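Long-range contacts in chitinase (Thermococcus kodakarensis KOD1, PDB 5DHD), which hydrolyses chitin, the portion described here being a chitin-binding domain that probably holds the enzyme on its polymeric substrate: residues 43-49 / 75-80; 33-39 / 58-64; 27-31 / 92-97. All coordinates share one frame; numbering follows the deposited sequence.

Contact 1 (43-49 / 75-80)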
loop_
_atom_site.group_PDB
_atom_site.type_symbol
_atom_site.label_atom_id
_atom_site.label_comp_id
_atom_site.label_asym_id
_atom_site.label_seq_id
_atom_site.Cartn_x
_atom_site.Cartn_y
_atom_site.Cartn_z
ATOM N N SER A 43 13.681 4.622 7.587
ATOM C CA SER A 43 13.292 3.428 6.849
ATOM C C SER A 43 12.988 3.774 5.397
ATOM O O SER A 43 12.656 4.911 5.072
ATOM C CB SER A 43 12.055 2.756 7.485
ATOM O OG SER A 43 11.624 1.601 6.754
ATOM N N SER A 44 13.115 2.782 4.525
ATOM C CA SER A 44 12.824 2.978 3.116
ATOM C C SER A 44 12.334 1.666 2.527
ATOM O O SER A 44 12.550 0.596 3.097
ATOM C CB SER A 44 14.061 3.451 2.326
ATOM O OG SER A 44 15.098 2.498 2.345
ATOM N N VAL A 45 11.647 1.755 1.396
ATOM C CA VAL A 45 11.155 0.563 0.725
ATOM C C VAL A 45 12.309 0.006 -0.092
ATOM O O VAL A 45 12.883 0.709 -0.931
ATOM C CB VAL A 45 9.950 0.902 -0.183
ATOM C CG1 VAL A 45 9.623 -0.268 -1.098
ATOM C CG2 VAL A 45 8.765 1.229 0.681
ATOM N N SER A 46 12.662 -1.247 0.163
ATOM C CA SER A 46 13.762 -1.884 -0.551
ATOM C C SER A 46 13.298 -2.791 -1.685
ATOM O O SER A 46 14.077 -3.116 -2.584
ATOM C CB SER A 46 14.649 -2.658 0.423
ATOM O OG SER A 46 13.896 -3.573 1.180
ATOM N N SER A 47 12.035 -3.204 -1.643
ATOM C CA SER A 47 11.498 -4.069 -2.684
ATOM C C SER A 47 9.991 -3.876 -2.834
ATOM O O SER A 47 9.300 -3.551 -1.871
ATOM C CB SER A 47 11.762 -5.545 -2.341
ATOM O OG SER A 47 11.329 -6.418 -3.372
ATOM N N PHE A 48 9.490 -4.042 -4.052
ATOM C CA PHE A 48 8.055 -3.943 -4.298
ATOM C C PHE A 48 7.700 -4.673 -5.581
ATOM O O PHE A 48 8.561 -4.905 -6.438
ATOM C CB PHE A 48 7.557 -2.481 -4.342
ATOM C CG PHE A 48 8.093 -1.680 -5.502
ATOM C CD1 PHE A 48 9.335 -1.077 -5.424
ATOM C CD2 PHE A 48 7.349 -1.543 -6.672
ATOM C CE1 PHE A 48 9.836 -0.334 -6.516
ATOM C CE2 PHE A 48 7.836 -0.804 -7.767
ATOM C CZ PHE A 48 9.072 -0.207 -7.680
ATOM N N TRP A 49 6.433 -5.051 -5.700
ATOM C CA TRP A 49 5.972 -5.786 -6.866
ATOM C C TRP A 49 4.488 -5.569 -7.116
ATOM O O TRP A 49 3.733 -5.253 -6.195
ATOM C CB TRP A 49 6.253 -7.298 -6.681
ATOM C CG TRP A 49 5.740 -7.866 -5.361
ATOM C CD1 TRP A 49 4.500 -8.408 -5.115
ATOM C CD2 TRP A 49 6.437 -7.881 -4.109
ATOM N NE1 TRP A 49 4.389 -8.753 -3.783
ATOM C CE2 TRP A 49 5.558 -8.435 -3.143
ATOM C CE3 TRP A 49 7.723 -7.476 -3.704
ATOM C CZ2 TRP A 49 5.923 -8.588 -1.795
ATOM C CZ3 TRP A 49 8.084 -7.629 -2.348
ATOM C CH2 TRP A 49 7.183 -8.177 -1.420
ATOM N N PHE A 75 -0.659 -6.600 -4.104
ATOM C CA PHE A 75 0.703 -6.150 -4.354
ATOM C C PHE A 75 1.445 -6.211 -3.036
ATOM O O PHE A 75 0.864 -6.559 -2.007
ATOM C CB PHE A 75 0.759 -4.719 -4.954
ATOM C CG PHE A 75 0.403 -3.606 -3.995
ATOM C CD1 PHE A 75 -0.936 -3.299 -3.726
ATOM C CD2 PHE A 75 1.403 -2.857 -3.361
ATOM C CE1 PHE A 75 -1.264 -2.270 -2.853
ATOM C CE2 PHE A 75 1.064 -1.831 -2.484
ATOM C CZ PHE A 75 -0.277 -1.542 -2.237
ATOM N N GLY A 76 2.735 -5.914 -3.052
ATOM C CA GLY A 76 3.462 -5.963 -1.802
ATOM C C GLY A 76 4.752 -5.194 -1.860
ATOM O O GLY A 76 5.201 -4.773 -2.931
ATOM N N PHE A 77 5.353 -5.004 -0.693
ATOM C CA PHE A 77 6.619 -4.306 -0.617
ATOM C C PHE A 77 7.344 -4.708 0.652
ATOM O O PHE A 77 6.753 -5.281 1.573
ATOM C CB PHE A 77 6.444 -2.771 -0.634
ATOM C CG PHE A 77 5.601 -2.228 0.488
ATOM C CD1 PHE A 77 4.221 -2.143 0.368
ATOM C CD2 PHE A 77 6.209 -1.766 1.652
ATOM C CE1 PHE A 77 3.444 -1.601 1.411
ATOM C CE2 PHE A 77 5.444 -1.214 2.697
ATOM C CZ PHE A 77 4.067 -1.135 2.575
ATOM N N ILE A 78 8.639 -4.431 0.681
ATOM C CA ILE A 78 9.450 -4.719 1.849
ATOM C C ILE A 78 10.075 -3.403 2.271
ATOM O O ILE A 78 10.618 -2.672 1.439
ATOM C CB ILE A 78 10.573 -5.740 1.555
ATOM C CG1 ILE A 78 9.951 -7.101 1.216
ATOM C CG2 ILE A 78 11.519 -5.842 2.784
ATOM C CD1 ILE A 78 10.939 -8.118 0.628
ATOM N N ALA A 79 9.964 -3.084 3.557
ATOM C CA ALA A 79 10.541 -1.862 4.100
ATOM C C ALA A 79 11.669 -2.273 5.040
ATOM O O ALA A 79 11.603 -3.324 5.680
ATOM C CB ALA A 79 9.492 -1.033 4.850
ATOM N N THR A 80 12.708 -1.454 5.122
ATOM C CA THR A 80 13.834 -1.777 5.985
ATOM C C THR A 80 13.462 -1.609 7.449
ATOM O O THR A 80 12.698 -0.715 7.812
ATOM C CB THR A 80 15.040 -0.887 5.664
ATOM O OG1 THR A 80 14.706 0.485 5.886
ATOM C CG2 THR A 80 15.459 -1.099 4.204
HETATM O O HOH W 1 16.601 2.485 5.171
HETATM O O HOH W 2 2.021 -9.491 -2.071
#
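Trp49 lays its indole over the backbone of Gly76, whose carbonyl O sits 3.5 Å above the ring plane and over its centre. With CG between its backbone N and carbonyl carbon (chi1 51°), the ring folds back across the neighbouring strand. A CB on Gly76 would run into CZ2, so the glycine makes room for the indole. At one edge Trp49 CH2 meets Ile78 CG1 at 4.0 Å; NE1 gives its hydrogen to a water 3.0 Å away, which donates weakly to Phe75 O. Replacing Trp49 by an alanine would probably take the cover off the Gly76 peptide, cost Ile78 one apolar neighbour and leave the water without its N-H donor.

Strands 45-49 and 75-79 run antiparallel, bonded from Ile78 N to Ser47 O and from Trp49 N to Gly76 O, with a classic beta bulge where Ser46 and Ser47 both face Ile78. Ser46 N bonds Ile78 O at 2.8 Å, while the bond from Ser47 N to the same oxygen is weak. On the other sheet face Val45 CG2 meets Phe77 CD2 at 4.1 Å, the side chains nearly perpendicular; Phe48 adds its CB, 3.9 Å from Phe77 CB, but its ring turns away. Phe75 meets Trp33 and Phe62, and Phe77 stacks on Phe62. At the loop end Ser43 OG donates to a lone pair of Thr80 O (2.8 Å), also bonding Ser84 OG, and Ser44 N reaches Thr80 OG1 at 3.1 Å.

The backbone ladder thus holds the edge strand, supplemented by hydroxyls at its start, Val45-Phe77 carbon inside and an indole outside.

Contact 2 (33-39 / 58-64). With PE3 (3,6,9,12,15,18,21,24,27,30,33,36,39-tridecaoxahentetracontane-1,41-diol), chain E; SO4 (sulfate ion), chain B.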
loop_
_atom_site.group_PDB
_atom_site.type_symbol
_atom_site.label_atom_id
_atom_site.label_comp_id
_atom_site.label_asym_id
_atom_site.label_seq_id
_atom_site.Cartn_x
_atom_site.Cartn_y
_atom_site.Cartn_z
ATOM N N TRP A 33 -6.440 3.259 -8.160
ATOM C CA TRP A 33 -6.231 3.422 -6.732
ATOM C C TRP A 33 -4.877 4.011 -6.385
ATOM O O TRP A 33 -3.931 3.964 -7.177
ATOM C CB TRP A 33 -6.425 2.076 -6.019
ATOM C CG TRP A 33 -5.647 0.904 -6.591
ATOM C CD1 TRP A 33 -6.125 -0.064 -7.422
ATOM C CD2 TRP A 33 -4.291 0.544 -6.282
ATOM N NE1 TRP A 33 -5.150 -1.021 -7.642
ATOM C CE2 TRP A 33 -4.018 -0.663 -6.954
ATOM C CE3 TRP A 33 -3.284 1.127 -5.492
ATOM C CZ2 TRP A 33 -2.770 -1.310 -6.868
ATOM C CZ3 TRP A 33 -2.043 0.488 -5.400
ATOM C CH2 TRP A 33 -1.799 -0.715 -6.086
ATOM N N VAL A 34 -4.803 4.582 -5.187
ATOM C CA VAL A 34 -3.581 5.183 -4.689
ATOM C C VAL A 34 -3.405 4.759 -3.242
ATOM O O VAL A 34 -4.260 5.030 -2.402
ATOM C CB VAL A 34 -3.664 6.733 -4.734
ATOM C CG1 VAL A 34 -2.400 7.353 -4.147
ATOM C CG2 VAL A 34 -3.840 7.193 -6.177
ATOM N N VAL A 35 -2.308 4.068 -2.955
ATOM C CA VAL A 35 -2.032 3.646 -1.591
ATOM C C VAL A 35 -0.844 4.455 -1.083
ATOM O O VAL A 35 0.246 4.398 -1.653
ATOM C CB VAL A 35 -1.741 2.149 -1.509
ATOM C CG1 VAL A 35 -1.191 1.779 -0.132
ATOM C CG2 VAL A 35 -3.027 1.380 -1.757
ATOM N N LYS A 36 -1.069 5.223 -0.022
ATOM C CA LYS A 36 -0.029 6.055 0.568
ATOM C C LYS A 36 0.469 5.425 1.852
ATOM O O LYS A 36 -0.314 5.141 2.762
ATOM C CB LYS A 36 -0.549 7.464 0.857
ATOM C CG LYS A 36 -0.964 8.236 -0.374
ATOM C CD LYS A 36 -1.141 9.691 0.011
ATOM C CE LYS A 36 -1.231 10.551 -1.207
ATOM N NZ LYS A 36 -1.458 11.977 -0.866
ATOM N N VAL A 37 1.780 5.236 1.927
ATOM C CA VAL A 37 2.409 4.603 3.075
ATOM C C VAL A 37 3.356 5.546 3.804
ATOM O O VAL A 37 4.190 6.206 3.182
ATOM C CB VAL A 37 3.199 3.367 2.608
ATOM C CG1 VAL A 37 3.874 2.691 3.793
ATOM C CG2 VAL A 37 2.271 2.406 1.857
ATOM N N LYS A 38 3.217 5.602 5.125
ATOM C CA LYS A 38 4.075 6.430 5.963
ATOM C C LYS A 38 5.039 5.510 6.700
ATOM O O LYS A 38 4.613 4.592 7.404
ATOM C CB LYS A 38 3.247 7.211 6.989
ATOM C CG LYS A 38 4.085 8.047 7.981
ATOM C CD LYS A 38 4.782 9.212 7.291
ATOM C CE LYS A 38 5.524 10.100 8.297
ATOM N NZ LYS A 38 6.557 9.349 9.085
ATOM N N LEU A 39 6.333 5.751 6.534
ATOM C CA LEU A 39 7.354 4.940 7.188
ATOM C C LEU A 39 8.014 5.709 8.324
ATOM O O LEU A 39 8.034 6.938 8.317
ATOM C CB LEU A 39 8.467 4.581 6.196
ATOM C CG LEU A 39 8.099 3.845 4.910
ATOM C CD1 LEU A 39 9.357 3.601 4.086
ATOM C CD2 LEU A 39 7.415 2.534 5.257
ATOM N N GLY A 58 6.991 12.822 1.538
ATOM C CA GLY A 58 7.204 12.127 2.798
ATOM C C GLY A 58 6.477 10.797 2.885
ATOM O O GLY A 58 6.537 10.115 3.908
ATOM N N TYR A 59 5.779 10.434 1.816
ATOM C CA TYR A 59 5.053 9.169 1.772
ATOM C C TYR A 59 5.537 8.316 0.614
ATOM O O TYR A 59 6.137 8.818 -0.329
ATOM C CB TYR A 59 3.543 9.413 1.576
ATOM C CG TYR A 59 2.830 9.952 2.790
ATOM C CD1 TYR A 59 2.987 11.276 3.192
ATOM C CD2 TYR A 59 2.056 9.113 3.582
ATOM C CE1 TYR A 59 2.388 11.743 4.370
ATOM C CE2 TYR A 59 1.455 9.563 4.750
ATOM C CZ TYR A 59 1.627 10.876 5.139
ATOM O OH TYR A 59 1.032 11.314 6.300
ATOM N N VAL A 60 5.298 7.013 0.706
ATOM C CA VAL A 60 5.645 6.113 -0.379
ATOM C C VAL A 60 4.286 5.886 -1.028
ATOM O O VAL A 60 3.343 5.438 -0.371
ATOM C CB VAL A 60 6.273 4.785 0.125
ATOM C CG1 VAL A 60 6.601 3.891 -1.077
ATOM C CG2 VAL A 60 7.561 5.087 0.896
ATOM N N VAL A 61 4.184 6.222 -2.309
ATOM C CA VAL A 61 2.926 6.111 -3.030
ATOM C C VAL A 61 2.915 4.973 -4.037
ATOM O O VAL A 61 3.745 4.920 -4.950
ATOM C CB VAL A 61 2.605 7.455 -3.748
ATOM C CG1 VAL A 61 1.264 7.374 -4.442
ATOM C CG2 VAL A 61 2.600 8.615 -2.731
ATOM N N PHE A 62 1.965 4.062 -3.863
ATOM C CA PHE A 62 1.829 2.924 -4.755
ATOM C C PHE A 62 0.592 3.088 -5.622
ATOM O O PHE A 62 -0.467 3.509 -5.147
ATOM C CB PHE A 62 1.718 1.609 -3.967
ATOM C CG PHE A 62 2.984 1.222 -3.263
ATOM C CD1 PHE A 62 4.047 0.666 -3.957
ATOM C CD2 PHE A 62 3.102 1.420 -1.889
ATOM C CE1 PHE A 62 5.219 0.302 -3.288
ATOM C CE2 PHE A 62 4.281 1.054 -1.212
ATOM C CZ PHE A 62 5.325 0.499 -1.910
ATOM N N THR A 63 0.746 2.759 -6.899
ATOM C CA THR A 63 -0.347 2.831 -7.855
ATOM C C THR A 63 -0.335 1.541 -8.670
ATOM O O THR A 63 0.693 0.867 -8.773
ATOM C CB THR A 63 -0.230 4.085 -8.765
ATOM O OG1 THR A 63 1.093 4.166 -9.315
ATOM C CG2 THR A 63 -0.515 5.350 -7.957
ATOM N N PRO A 64 -1.472 1.195 -9.280
ATOM C CA PRO A 64 -1.535 -0.043 -10.060
ATOM C C PRO A 64 -0.802 -0.107 -11.380
ATOM O O PRO A 64 -0.661 0.895 -12.083
ATOM C CB PRO A 64 -3.040 -0.248 -10.289
ATOM C CG PRO A 64 -3.571 1.174 -10.346
ATOM C CD PRO A 64 -2.772 1.905 -9.267
HETATM C C18 PE3 E . -2.724 12.564 2.344
HETATM C C17 PE3 E . -3.945 13.050 1.577
HETATM O O16 PE3 E . -4.051 12.223 0.431
HETATM C C15 PE3 E . -5.157 12.556 -0.385
HETATM C C14 PE3 E . -5.123 11.609 -1.568
HETATM O O13 PE3 E . -4.023 12.016 -2.363
HETATM C C12 PE3 E . -3.928 11.127 -3.460
HETATM C C11 PE3 E . -2.759 11.570 -4.333
HETATM O O10 PE3 E . -1.558 11.713 -3.594
HETATM C C9 PE3 E . -0.584 12.101 -4.559
HETATM C C8 PE3 E . 0.803 12.315 -3.968
HETATM O O7 PE3 E . 0.713 12.896 -2.676
HETATM C C6 PE3 E . 2.054 13.013 -2.219
HETATM C C5 PE3 E . 2.140 13.652 -0.830
HETATM O O4 PE3 E . 1.106 13.157 0.008
HETATM S S SO4 B . 10.402 12.145 0.754
HETATM O O1 SO4 B . 11.415 12.663 -0.177
HETATM O O2 SO4 B . 10.220 13.090 1.864
HETATM O O3 SO4 B . 10.849 10.844 1.287
HETATM O O4 SO4 B . 9.133 11.963 0.037
HETATM O O HOH W 3 7.241 7.562 4.543
#
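Strands 34-39 and 59-64 are antiparallel, their axes at 155°, with Val35 opposite Phe62 and Val37 opposite Val60 in hydrogen-bonded pairs; the Val35 N to Phe62 O bond, 2.9 Å long, is almost straight. Inside, Val37 CG2 approaches the edge of the Phe62 ring, 3.9 Å from CE2, and Leu39 CD1 meets Val60 CG2. Trp33 ends this row: a chi1 of 51° tucks the indole onto Pro64, whose CD stands 3.7 Å from the six-membered ring centroid, over the face, in a CH-pi contact. Its NE1 bonds Asn68 O. Strand 34-39 is the middle strand of the five-stranded sheet and 59-64 its neighbour in the beta sandwich of this carbohydrate-binding domain; Val35, Val37 and Phe62 face the opposing sheet. On the outer side Val34 CG1 crosses Val61 CG1 at 3.7 Å. The extended Lys36 chain carries NZ into a loop of bound polyether, where O4, O7, O13 and O16 share its three N-H groups, as in a crown ether. Lys38, bent at chi2, lays CD over a face of the Tyr59 ring, 4.1 Å above its plane and toward the rim; a second bend at chi4 turns NZ to Leu39 O and a salt bridge with Glu86.

Contact 3 (27-31 / 92-97)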
loop_
_atom_site.group_PDB
_atom_site.type_symbol
_atom_site.label_atom_id
_atom_site.label_comp_id
_atom_site.label_asym_id
_atom_site.label_seq_id
_atom_site.Cartn_x
_atom_site.Cartn_y
_atom_site.Cartn_z
ATOM N N LEU A 27 -11.794 -3.775 -4.042
ATOM C CA LEU A 27 -12.477 -2.597 -4.559
ATOM C C LEU A 27 -13.843 -2.787 -5.199
ATOM O O LEU A 27 -14.614 -1.831 -5.289
ATOM C CB LEU A 27 -11.538 -1.904 -5.552
ATOM C CG LEU A 27 -10.096 -1.742 -5.042
ATOM C CD1 LEU A 27 -9.261 -1.095 -6.153
ATOM C CD2 LEU A 27 -10.050 -0.890 -3.751
ATOM N N GLY A 28 -14.139 -4.002 -5.650
ATOM C CA GLY A 28 -15.425 -4.259 -6.279
ATOM C C GLY A 28 -15.493 -3.789 -7.723
ATOM O O GLY A 28 -16.533 -3.908 -8.373
ATOM N N GLY A 29 -14.382 -3.252 -8.221
ATOM C CA GLY A 29 -14.320 -2.770 -9.589
ATOM C C GLY A 29 -12.908 -2.323 -9.910
ATOM O O GLY A 29 -12.028 -2.415 -9.054
ATOM N N THR A 30 -12.680 -1.841 -11.130
ATOM C CA THR A 30 -11.352 -1.385 -11.530
ATOM C C THR A 30 -11.210 0.120 -11.316
ATOM O O THR A 30 -12.018 0.917 -11.807
ATOM C CB THR A 30 -11.049 -1.729 -12.997
ATOM O OG1 THR A 30 -12.117 -1.225 -13.824
ATOM C CG2 THR A 30 -10.939 -3.243 -13.187
ATOM N N TYR A 31 -10.170 0.503 -10.580
ATOM C CA TYR A 31 -9.921 1.902 -10.255
ATOM C C TYR A 31 -8.446 2.250 -10.312
ATOM O O TYR A 31 -7.581 1.377 -10.223
ATOM C CB TYR A 31 -10.365 2.187 -8.814
ATOM C CG TYR A 31 -11.834 2.026 -8.546
ATOM C CD1 TYR A 31 -12.706 3.107 -8.704
ATOM C CD2 TYR A 31 -12.367 0.800 -8.135
ATOM C CE1 TYR A 31 -14.066 2.977 -8.459
ATOM C CE2 TYR A 31 -13.739 0.659 -7.888
ATOM C CZ TYR A 31 -14.576 1.764 -8.056
ATOM O OH TYR A 31 -15.937 1.649 -7.826
ATOM N N VAL A 92 -9.244 6.331 -3.399
ATOM C CA VAL A 92 -9.856 5.998 -4.676
ATOM C C VAL A 92 -10.650 7.223 -5.107
ATOM O O VAL A 92 -11.543 7.684 -4.391
ATOM C CB VAL A 92 -10.780 4.777 -4.576
ATOM C CG1 VAL A 92 -11.502 4.557 -5.934
ATOM C CG2 VAL A 92 -9.950 3.527 -4.201
ATOM N N ASP A 93 -10.295 7.754 -6.273
ATOM C CA ASP A 93 -10.942 8.935 -6.824
ATOM C C ASP A 93 -10.951 10.102 -5.838
ATOM O O ASP A 93 -11.934 10.838 -5.734
ATOM C CB ASP A 93 -12.354 8.583 -7.307
ATOM C CG ASP A 93 -12.336 7.570 -8.457
ATOM O OD1 ASP A 93 -11.324 7.530 -9.188
ATOM O OD2 ASP A 93 -13.315 6.816 -8.640
ATOM N N GLY A 94 -9.845 10.256 -5.113
ATOM C CA GLY A 94 -9.712 11.345 -4.161
ATOM C C GLY A 94 -10.324 11.154 -2.786
ATOM O O GLY A 94 -10.162 12.014 -1.919
ATOM N N GLN A 95 -11.026 10.045 -2.574
ATOM C CA GLN A 95 -11.651 9.787 -1.280
ATOM C C GLN A 95 -10.895 8.717 -0.506
ATOM O O GLN A 95 -10.366 7.772 -1.096
ATOM C CB GLN A 95 -13.084 9.307 -1.467
ATOM C CG GLN A 95 -13.998 10.295 -2.165
ATOM C CD GLN A 95 -15.440 9.826 -2.150
ATOM O OE1 GLN A 95 -15.937 9.246 -3.119
ATOM N NE2 GLN A 95 -16.118 10.061 -1.034
ATOM N N LEU A 96 -10.863 8.862 0.814
ATOM C CA LEU A 96 -10.193 7.888 1.667
ATOM C C LEU A 96 -11.139 6.712 1.883
ATOM O O LEU A 96 -12.099 6.803 2.652
ATOM C CB LEU A 96 -9.804 8.518 3.013
ATOM C CG LEU A 96 -9.077 7.552 3.970
ATOM C CD1 LEU A 96 -7.763 7.084 3.370
ATOM C CD2 LEU A 96 -8.804 8.266 5.294
ATOM N N TRP A 97 -10.873 5.610 1.193
ATOM C CA TRP A 97 -11.706 4.418 1.299
ATOM C C TRP A 97 -11.460 3.584 2.551
ATOM O O TRP A 97 -12.402 3.057 3.146
ATOM C CB TRP A 97 -11.527 3.527 0.063
ATOM C CG TRP A 97 -12.408 3.894 -1.095
ATOM C CD1 TRP A 97 -12.868 5.147 -1.415
ATOM C CD2 TRP A 97 -12.925 3.004 -2.079
ATOM N NE1 TRP A 97 -13.658 5.079 -2.545
ATOM C CE2 TRP A 97 -13.709 3.778 -2.974
ATOM C CE3 TRP A 97 -12.807 1.627 -2.295
ATOM C CZ2 TRP A 97 -14.372 3.209 -4.069
ATOM C CZ3 TRP A 97 -13.468 1.060 -3.383
ATOM C CH2 TRP A 97 -14.242 1.855 -4.256
#
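Tyr31 offers a face of its ring to Trp97, whose CH2 comes down on it 3.8 Å from CZ. This is an edge-to-face pair: the six-membered ring of Trp97 and the phenol have centroids 5.2 Å apart and planes at 67°. The phenol is also hemmed in by the turn. Val92 CG1 presses obliquely against it, only 3.4 Å from CD1, while Asp93 brings OD2 up to the ring edge, near its plane and 3.8 Å from the same CD1. Tyr31 CG stands anti to its carbonyl carbon (chi1 -64°), which directs the ring at the hairpin.

Leu27 approaches Trp97 from the other end of the loop. Its carbonyl O lies at the indole edge, 3.6 Å from CZ3, and CD2 touches that same CZ3 at 4.0 Å. Within its own segment Trp97 has one face covered near the rim by Val92 CB, so the turn side packs on an indole face while the loop meets its rim.

The partners on the hairpin are brought together by a type I' turn from Val92 to Gln95, closed by Val92 N to Gln95 O at 2.9 Å and by the return bond from Gln95 N to Val92 O. This tight two-residue connection links strands 85-92 and 95-99 at one end of the five-stranded sheet. The facing loop carries the chain from strand 19-26 of the other sheet to strand 34-39, so the contact packs a crossover between the sheets against a hairpin tip. Leu27 continues the apolar packing inward to Trp33 and Leu90.

Chemically the junction rests on carbon and pi surfaces, with oxygens set at ring edges: the Asp93 carboxylate and the Leu27 carbonyl probably favour the slightly positive C-H rims of Tyr31 and Trp97.

The three contacts run along a two-sheet beta sandwich. Contact 1 joins two strands at one side of the four-stranded sheet, contact 2 two strands of the five-stranded sheet, and their centres are 11 Å apart because the sheets pack face to face, aromatic side chains of both contacts interlocking between them. Along the chain the segments of these two contacts alternate, since the polypeptide crosses between sheets. Contact 3 encloses both in sequence and closes one end of the sandwich; its centre lies about 14 Å from that of contact 2, which it touches, and about 22 Å from that of contact 1. Together they tie both sheets and one end of this helix-free binding domain into a single folded unit.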